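Long-range contact in immunoreactive 84kD antigen PG93 (Porphyromonas gingivalis, PDB 5M11), which is an essential surface component of the type-IX secretion system and binds zinc and calcium ions: residues A[476-481]-A[557-562]. Residues are numbered along the deposited sequence; the frame is centred on the assembly and turned at random.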
loop_
_atom_site.group_PDB
_atom_site.type_symbol
_atom_site.label_atom_id
_atom_site.label_comp_id
_atom_site.label_asym_id
_atom_site.label_seq_id
_atom_site.Cartn_x
_atom_site.Cartn_y
_atom_site.Cartn_z
ATOM N N LEU A 476 20.357 17.231 15.092
ATOM C CA LEU A 476 21.764 16.843 14.952
ATOM C C LEU A 476 22.423 16.626 16.328
ATOM O O LEU A 476 21.948 17.231 17.306
ATOM C CB LEU A 476 22.539 17.911 14.155
ATOM C CG LEU A 476 22.815 17.533 12.712
ATOM C CD1 LEU A 476 21.746 18.048 11.801
ATOM C CD2 LEU A 476 24.141 18.035 12.267
ATOM N N PRO A 477 23.522 15.798 16.421
ATOM C CA PRO A 477 24.175 15.549 17.722
ATOM C C PRO A 477 24.565 16.800 18.521
ATOM O O PRO A 477 24.473 16.760 19.746
ATOM C CB PRO A 477 25.416 14.750 17.326
ATOM C CG PRO A 477 24.978 13.980 16.157
ATOM C CD PRO A 477 24.167 14.977 15.371
ATOM N N ASN A 478 24.934 17.905 17.854
ATOM C CA ASN A 478 25.291 19.165 18.524
ATOM C C ASN A 478 24.052 19.946 19.061
ATOM O O ASN A 478 24.204 21.019 19.653
ATOM C CB ASN A 478 26.090 20.057 17.569
ATOM C CG ASN A 478 25.315 20.535 16.370
ATOM O OD1 ASN A 478 24.379 19.890 15.890
ATOM N ND2 ASN A 478 25.718 21.657 15.838
ATOM N N GLY A 479 22.852 19.420 18.823
ATOM C CA GLY A 479 21.616 20.037 19.300
ATOM C C GLY A 479 20.836 20.879 18.312
ATOM O O GLY A 479 19.709 21.281 18.613
ATOM N N ASP A 480 21.430 21.170 17.135
ATOM C CA ASP A 480 20.780 21.935 16.067
ATOM C C ASP A 480 19.511 21.217 15.616
ATOM O O ASP A 480 19.490 19.980 15.561
ATOM C CB ASP A 480 21.737 22.115 14.871
ATOM C CG ASP A 480 22.866 23.100 15.073
ATOM O OD1 ASP A 480 23.250 23.340 16.244
ATOM O OD2 ASP A 480 23.396 23.603 14.058
ATOM N N LYS A 481 18.452 21.977 15.323
ATOM C CA LYS A 481 17.188 21.386 14.893
ATOM C C LYS A 481 16.866 21.886 13.515
ATOM O O LYS A 481 16.840 23.098 13.299
ATOM C CB LYS A 481 16.058 21.697 15.895
ATOM C CG LYS A 481 16.279 21.041 17.254
ATOM C CD LYS A 481 15.725 21.860 18.395
ATOM C CE LYS A 481 16.051 21.247 19.741
ATOM N NZ LYS A 481 17.375 21.685 20.252
ATOM N N ASN A 557 29.191 18.849 6.494
ATOM C CA ASN A 557 29.465 19.424 7.832
ATOM C C ASN A 557 28.262 20.287 8.280
ATOM O O ASN A 557 28.367 21.517 8.424
ATOM C CB ASN A 557 30.804 20.211 7.849
ATOM C CG ASN A 557 31.070 21.006 9.121
ATOM O OD1 ASN A 557 30.720 20.595 10.244
ATOM N ND2 ASN A 557 31.622 22.205 8.958
ATOM N N ALA A 558 27.097 19.619 8.429
ATOM C CA ALA A 558 25.816 20.237 8.779
ATOM C C ALA A 558 25.826 20.876 10.184
ATOM O O ALA A 558 25.138 21.874 10.398
ATOM C CB ALA A 558 24.710 19.213 8.669
ATOM N N ALA A 559 26.635 20.323 11.111
ATOM C CA ALA A 559 26.816 20.778 12.495
ATOM C C ALA A 559 27.358 22.248 12.606
ATOM O O ALA A 559 27.092 22.941 13.605
ATOM C CB ALA A 559 27.756 19.826 13.217
ATOM N N GLY A 560 28.079 22.707 11.586
ATOM C CA GLY A 560 28.634 24.052 11.615
ATOM C C GLY A 560 27.860 25.145 10.899
ATOM O O GLY A 560 28.359 26.273 10.817
ATOM N N VAL A 561 26.653 24.842 10.375
ATOM C CA VAL A 561 25.864 25.806 9.600
ATOM C C VAL A 561 25.521 27.028 10.425
ATOM O O VAL A 561 25.697 28.130 9.911
ATOM C CB VAL A 561 24.602 25.242 8.891
ATOM C CG1 VAL A 561 24.978 24.272 7.771
ATOM C CG2 VAL A 561 23.615 24.602 9.870
ATOM N N LEU A 562 25.102 26.854 11.703
ATOM C CA LEU A 562 24.741 27.987 12.576
ATOM C C LEU A 562 25.953 28.866 12.947
ATOM O O LEU A 562 25.774 30.048 13.250
ATOM C CB LEU A 562 24.035 27.534 13.866
ATOM C CG LEU A 562 22.611 27.004 13.771
ATOM C CD1 LEU A 562 22.076 26.700 15.153
ATOM C CD2 LEU A 562 21.682 27.966 13.045
#
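The carbonyl O of L476, whose side chain reaches A558 and A559, accepts the amide N of G479 at 2.8 Å and closes a type I beta turn. L476 N bonds D480 O at 2.9 Å, closing the hairpin around the turn. Methyl CD2 of L476 rests 3.8 Å from A558 CB and 4.1 Å from A559 CB, an apolar contact with the short 3-10 segment; W482 and V544 border it. At the turn, a chi1 of 65° folds the N478 amide back over its own backbone. This brings OD1 to the amide N of D480, a weak bond of 3.4 Å, while ND2 lies 2.9 Å from A559 O and 3.8 Å from A559 CB. The carboxylate of D480 meets L562 from the opposite direction, OD2 lying 3.5 Å from L562 CD1; its OD1 is hydrogen-bonded to N501 ND2, which probably limits the carboxylate's rotation. L562 touches S513 and L515, close to the zinc ligand H514. Sheets 469-517 and 533-583 are consecutive antiparallel units, so the contact joins the hairpin between the first two strands of one to the third-to-fourth-strand loop of the next, consistent with neighbouring blades of a beta-propeller.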